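Local coordinates for putative cell invasion protein with MAC/Perforin domain (Bacteroides thetaiotaomicron VPI-5482, PDB 3KK7), which is of unestablished function but carries a MACPF domain of the kind found in perforin and complement proteins, and may take part in membrane attack or cell invasion, at residues A[104-116]-A[236-248]. Numbering follows the deposited sequence.
Sequences KALSYSDFDRLEK and FDSKEKDMDVAIN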
loop_
_atom_site.group_PDB
_atom_site.type_symbol
_atom_site.label_atom_id
_atom_site.label_comp_id
_atom_site.label_asym_id
_atom_site.label_seq_id
_atom_site.Cartn_x
_atom_site.Cartn_y
_atom_site.Cartn_z
ATOM N N LYS A 104 15.677 -15.961 -16.206
ATOM C CA LYS A 104 14.410 -15.543 -16.781
ATOM C C LYS A 104 14.762 -14.379 -17.684
ATOM O O LYS A 104 15.565 -13.542 -17.301
ATOM C CB LYS A 104 13.409 -14.999 -15.738
ATOM C CG LYS A 104 13.339 -15.634 -14.362
ATOM C CD LYS A 104 12.761 -14.576 -13.387
ATOM C CE LYS A 104 12.429 -15.106 -11.969
ATOM N NZ LYS A 104 11.784 -14.014 -11.170
ATOM N N ALA A 105 14.138 -14.318 -18.850
ATOM C CA ALA A 105 14.298 -13.198 -19.771
ATOM C C ALA A 105 12.903 -12.699 -20.119
ATOM O O ALA A 105 11.973 -13.482 -20.232
ATOM C CB ALA A 105 15.057 -13.630 -21.039
ATOM N N LEU A 106 12.762 -11.394 -20.273
ATOM C CA LEU A 106 11.489 -10.801 -20.660
ATOM C C LEU A 106 11.718 -9.739 -21.733
ATOM O O LEU A 106 12.545 -8.859 -21.561
ATOM C CB LEU A 106 10.828 -10.158 -19.445
ATOM C CG LEU A 106 9.417 -9.624 -19.651
ATOM C CD1 LEU A 106 8.475 -10.785 -20.067
ATOM C CD2 LEU A 106 8.974 -8.932 -18.354
ATOM N N SER A 107 10.977 -9.827 -22.824
ATOM C CA SER A 107 10.984 -8.804 -23.841
ATOM C C SER A 107 9.616 -8.152 -23.882
ATOM O O SER A 107 8.598 -8.843 -23.810
ATOM C CB SER A 107 11.247 -9.421 -25.186
ATOM O OG SER A 107 12.459 -10.131 -25.185
ATOM N N TYR A 108 9.599 -6.828 -24.045
ATOM C CA TYR A 108 8.368 -6.064 -24.027
ATOM C C TYR A 108 8.474 -4.794 -24.860
ATOM O O TYR A 108 9.375 -3.980 -24.672
ATOM C CB TYR A 108 7.926 -5.780 -22.576
ATOM C CG TYR A 108 8.903 -5.046 -21.656
ATOM C CD1 TYR A 108 10.024 -5.688 -21.118
ATOM C CD2 TYR A 108 8.663 -3.718 -21.273
ATOM C CE1 TYR A 108 10.921 -5.003 -20.251
ATOM C CE2 TYR A 108 9.526 -3.029 -20.408
ATOM C CZ TYR A 108 10.653 -3.667 -19.900
ATOM O OH TYR A 108 11.484 -2.973 -19.044
ATOM N N SER A 109 7.530 -4.657 -25.786
ATOM C CA SER A 109 7.437 -3.515 -26.701
ATOM C C SER A 109 6.845 -2.285 -26.075
ATOM O O SER A 109 6.842 -1.220 -26.699
ATOM C CB SER A 109 6.546 -3.855 -27.893
ATOM O OG SER A 109 7.179 -4.802 -28.726
ATOM N N ASP A 110 6.282 -2.419 -24.889
ATOM C CA ASP A 110 5.707 -1.259 -24.228
ATOM C C ASP A 110 5.405 -1.626 -22.791
ATOM O O ASP A 110 5.568 -2.797 -22.394
ATOM C CB ASP A 110 4.463 -0.711 -24.975
ATOM C CG ASP A 110 3.241 -1.605 -24.847
ATOM O OD1 ASP A 110 2.987 -2.174 -23.767
ATOM O OD2 ASP A 110 2.505 -1.729 -25.844
ATOM N N PHE A 111 4.948 -0.642 -22.024
ATOM C CA PHE A 111 4.858 -0.807 -20.588
ATOM C C PHE A 111 3.626 -1.567 -20.136
ATOM O O PHE A 111 3.594 -2.023 -19.015
ATOM C CB PHE A 111 5.132 0.525 -19.887
ATOM C CG PHE A 111 6.523 1.007 -20.161
ATOM C CD1 PHE A 111 7.611 0.426 -19.515
ATOM C CD2 PHE A 111 6.774 1.916 -21.164
ATOM C CE1 PHE A 111 8.935 0.822 -19.829
ATOM C CE2 PHE A 111 8.076 2.298 -21.492
ATOM C CZ PHE A 111 9.152 1.750 -20.832
ATOM N N ASP A 112 2.657 -1.797 -21.008
ATOM C CA ASP A 112 1.601 -2.744 -20.676
ATOM C C ASP A 112 2.097 -4.148 -20.917
ATOM O O ASP A 112 1.849 -5.059 -20.113
ATOM C CB ASP A 112 0.335 -2.476 -21.472
ATOM C CG ASP A 112 -0.394 -1.260 -20.982
ATOM O OD1 ASP A 112 -0.200 -0.863 -19.803
ATOM O OD2 ASP A 112 -1.188 -0.710 -21.770
ATOM N N ARG A 113 2.833 -4.328 -22.003
ATOM C CA ARG A 113 3.426 -5.627 -22.295
ATOM C C ARG A 113 4.437 -6.049 -21.218
ATOM O O ARG A 113 4.750 -7.220 -21.143
ATOM C CB ARG A 113 4.110 -5.630 -23.659
ATOM C CG ARG A 113 3.204 -5.251 -24.853
ATOM C CD ARG A 113 2.365 -6.365 -25.357
ATOM N NE ARG A 113 3.144 -7.577 -25.575
ATOM C CZ ARG A 113 2.613 -8.771 -25.811
ATOM N NH1 ARG A 113 1.286 -8.910 -25.895
ATOM N NH2 ARG A 113 3.404 -9.824 -25.980
ATOM N N LEU A 114 4.953 -5.103 -20.423
ATOM C CA LEU A 114 5.861 -5.405 -19.302
ATOM C C LEU A 114 5.334 -6.557 -18.431
ATOM O O LEU A 114 6.104 -7.408 -17.951
ATOM C CB LEU A 114 6.065 -4.158 -18.424
ATOM C CG LEU A 114 6.926 -4.297 -17.164
ATOM C CD1 LEU A 114 8.332 -4.930 -17.420
ATOM C CD2 LEU A 114 7.064 -2.916 -16.499
ATOM N N GLU A 115 4.011 -6.573 -18.268
ATOM C CA GLU A 115 3.327 -7.582 -17.472
ATOM C C GLU A 115 2.695 -8.733 -18.286
ATOM O O GLU A 115 1.866 -9.472 -17.783
ATOM C CB GLU A 115 2.291 -6.890 -16.575
ATOM C CG GLU A 115 2.914 -6.321 -15.326
ATOM C CD GLU A 115 3.450 -7.415 -14.412
ATOM O OE1 GLU A 115 2.634 -8.109 -13.748
ATOM O OE2 GLU A 115 4.692 -7.595 -14.383
ATOM N N LYS A 116 3.125 -8.922 -19.518
ATOM C CA LYS A 116 2.607 -10.018 -20.339
ATOM C C LYS A 116 2.736 -11.398 -19.665
ATOM O O LYS A 116 1.917 -12.259 -19.929
ATOM C CB LYS A 116 3.290 -10.064 -21.717
ATOM C CG LYS A 116 4.757 -10.570 -21.724
ATOM C CD LYS A 116 5.349 -10.463 -23.115
ATOM C CE LYS A 116 6.661 -11.180 -23.228
ATOM N NZ LYS A 116 7.160 -11.196 -24.651
ATOM N N PHE A 236 4.572 -5.411 -32.226
ATOM C CA PHE A 236 4.928 -5.749 -30.855
ATOM C C PHE A 236 5.511 -7.162 -30.728
ATOM O O PHE A 236 6.469 -7.373 -30.003
ATOM C CB PHE A 236 3.741 -5.568 -29.885
ATOM C CG PHE A 236 2.696 -6.620 -30.001
ATOM C CD1 PHE A 236 2.820 -7.812 -29.297
ATOM C CD2 PHE A 236 1.579 -6.416 -30.797
ATOM C CE1 PHE A 236 1.859 -8.790 -29.405
ATOM C CE2 PHE A 236 0.612 -7.384 -30.926
ATOM C CZ PHE A 236 0.743 -8.582 -30.223
ATOM N N ASP A 237 4.944 -8.118 -31.449
ATOM C CA ASP A 237 5.367 -9.484 -31.271
ATOM C C ASP A 237 6.686 -9.749 -31.978
ATOM O O ASP A 237 7.595 -10.361 -31.399
ATOM C CB ASP A 237 4.264 -10.500 -31.642
ATOM C CG ASP A 237 3.724 -10.318 -33.023
ATOM O OD1 ASP A 237 3.999 -9.278 -33.654
ATOM O OD2 ASP A 237 3.015 -11.225 -33.486
ATOM N N SER A 238 6.815 -9.260 -33.200
ATOM C CA SER A 238 8.069 -9.428 -33.926
ATOM C C SER A 238 9.279 -8.832 -33.157
ATOM O O SER A 238 10.328 -9.454 -33.062
ATOM C CB SER A 238 7.952 -8.807 -35.319
ATOM O OG SER A 238 6.805 -9.307 -36.001
ATOM N N LYS A 239 9.113 -7.628 -32.610
ATOM C CA LYS A 239 10.189 -6.978 -31.875
ATOM C C LYS A 239 10.525 -7.793 -30.635
ATOM O O LYS A 239 11.684 -7.955 -30.304
ATOM C CB LYS A 239 9.829 -5.545 -31.484
ATOM C CG LYS A 239 9.585 -4.582 -32.652
ATOM C CD LYS A 239 9.431 -3.104 -32.188
ATOM C CE LYS A 239 8.175 -2.823 -31.305
ATOM N NZ LYS A 239 7.969 -1.360 -30.917
ATOM N N GLU A 240 9.503 -8.329 -29.976
ATOM C CA GLU A 240 9.710 -9.154 -28.769
ATOM C C GLU A 240 10.481 -10.446 -29.088
ATOM O O GLU A 240 11.374 -10.809 -28.331
ATOM C CB GLU A 240 8.388 -9.397 -28.024
ATOM C CG GLU A 240 7.923 -8.105 -27.288
ATOM C CD GLU A 240 6.536 -8.178 -26.686
ATOM O OE1 GLU A 240 6.040 -9.286 -26.511
ATOM O OE2 GLU A 240 5.931 -7.128 -26.389
ATOM N N LYS A 241 10.184 -11.090 -30.228
ATOM C CA LYS A 241 10.921 -12.273 -30.653
ATOM C C LYS A 241 12.362 -11.861 -30.989
ATOM O O LYS A 241 13.305 -12.579 -30.644
ATOM C CB LYS A 241 10.234 -12.993 -31.830
ATOM C CG LYS A 241 10.779 -14.405 -32.149
ATOM N N ASP A 242 12.548 -10.697 -31.608
ATOM C CA ASP A 242 13.905 -10.220 -31.855
ATOM C C ASP A 242 14.665 -10.007 -30.542
ATOM O O ASP A 242 15.814 -10.390 -30.396
ATOM C CB ASP A 242 13.913 -8.938 -32.690
ATOM C CG ASP A 242 13.475 -9.167 -34.149
ATOM O OD1 ASP A 242 13.365 -10.334 -34.577
ATOM O OD2 ASP A 242 13.246 -8.178 -34.879
HETATM N N MSE A 243 14.011 -9.424 -29.557
HETATM C CA MSE A 243 14.672 -9.165 -28.272
HETATM C C MSE A 243 14.922 -10.491 -27.526
HETATM O O MSE A 243 16.026 -10.712 -26.994
HETATM C CB MSE A 243 13.843 -8.169 -27.452
HETATM C CG MSE A 243 14.375 -7.893 -26.043
HETATM SE SE MSE A 243 16.061 -6.949 -25.991
HETATM C CE MSE A 243 15.437 -5.204 -26.647
ATOM N N ASP A 244 13.906 -11.364 -27.509
ATOM C CA ASP A 244 14.050 -12.720 -26.982
ATOM C C ASP A 244 15.341 -13.391 -27.512
ATOM O O ASP A 244 16.075 -14.019 -26.754
ATOM C CB ASP A 244 12.839 -13.597 -27.380
ATOM C CG ASP A 244 11.569 -13.288 -26.601
ATOM O OD1 ASP A 244 11.562 -12.503 -25.623
ATOM O OD2 ASP A 244 10.539 -13.850 -26.983
ATOM N N VAL A 245 15.610 -13.250 -28.807
ATOM C CA VAL A 245 16.785 -13.876 -29.435
ATOM C C VAL A 245 18.037 -13.149 -29.010
ATOM O O VAL A 245 19.066 -13.788 -28.739
ATOM C CB VAL A 245 16.704 -13.829 -30.980
ATOM C CG1 VAL A 245 17.971 -14.410 -31.634
ATOM C CG2 VAL A 245 15.447 -14.567 -31.482
ATOM N N ALA A 246 17.955 -11.819 -28.934
ATOM C CA ALA A 246 19.126 -11.023 -28.609
ATOM C C ALA A 246 19.564 -11.269 -27.173
ATOM O O ALA A 246 20.730 -11.575 -26.905
ATOM C CB ALA A 246 18.865 -9.574 -28.836
ATOM N N ILE A 247 18.627 -11.143 -26.242
ATOM C CA ILE A 247 18.934 -11.408 -24.835
ATOM C C ILE A 247 19.640 -12.741 -24.704
ATOM O O ILE A 247 20.688 -12.840 -24.094
ATOM C CB ILE A 247 17.680 -11.451 -23.945
ATOM C CG1 ILE A 247 17.124 -10.030 -23.757
ATOM C CG2 ILE A 247 18.038 -12.089 -22.569
ATOM C CD1 ILE A 247 15.758 -9.972 -23.004
ATOM N N ASN A 248 19.060 -13.754 -25.334
ATOM C CA ASN A 248 19.574 -15.105 -25.254
ATOM C C ASN A 248 20.939 -15.310 -25.918
ATOM O O ASN A 248 21.655 -16.235 -25.549
ATOM C CB ASN A 248 18.540 -16.082 -25.792
ATOM C CG ASN A 248 18.307 -17.241 -24.857
ATOM O OD1 ASN A 248 18.039 -17.043 -23.645
ATOM N ND2 ASN A 248 18.370 -18.469 -25.402
HETATM O O HOH W 1 12.492 -14.091 -23.023
HETATM O O HOH W 2 9.692 -12.132 -23.628
#
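Glu240, on helix 236-249, points its carboxylate at the loop that follows strand 93-108, where Arg113, Lys116 and Ser109 bind it; helix and strand both belong to the MACPF domain, whose long antiparallel strands form a bent sheet. Over the short segments the helix runs 150° from the strand direction, with the axes 7.2 Å apart at closest approach.

Arg113, Lys116 and Glu240 form a salt-bridge network. Arg113 grips the carboxylate side-on, NE to Glu240 OE2 and Arg113 NH2 to Glu240 OE1 (2.7 Å), both on syn lone pairs and with the two planes only 27° apart. A bend at chi2 (-81°), with another at chi3, folds the arginine back to present this side. Lys116 NZ reaches Glu240 OE1 from above the carboxylate plane and also donates to Ser107 O, while Ser109 N meets Glu240 OE2 on its anti side at 3.0 Å. Four donors thus fix the carboxylate's rotation and would be expected to stabilise its negative charge. Over the centre of the Arg113 guanidinium sits Phe236 CD1, 3.6 Å above the plane.

Apolar contact is slight, Ala105 CB meeting Ile247 CG2 at 3.7 Å.

Hydroxyl bonds flank Glu240 along the helix. On one side Ser109 OG donates to Phe236 O, a carbonyl that also accepts from Glu240 N; on the other, Ser107 OG donates to Asp244 OD1 at 2.6 Å, on the anti side and out of the carboxylate plane.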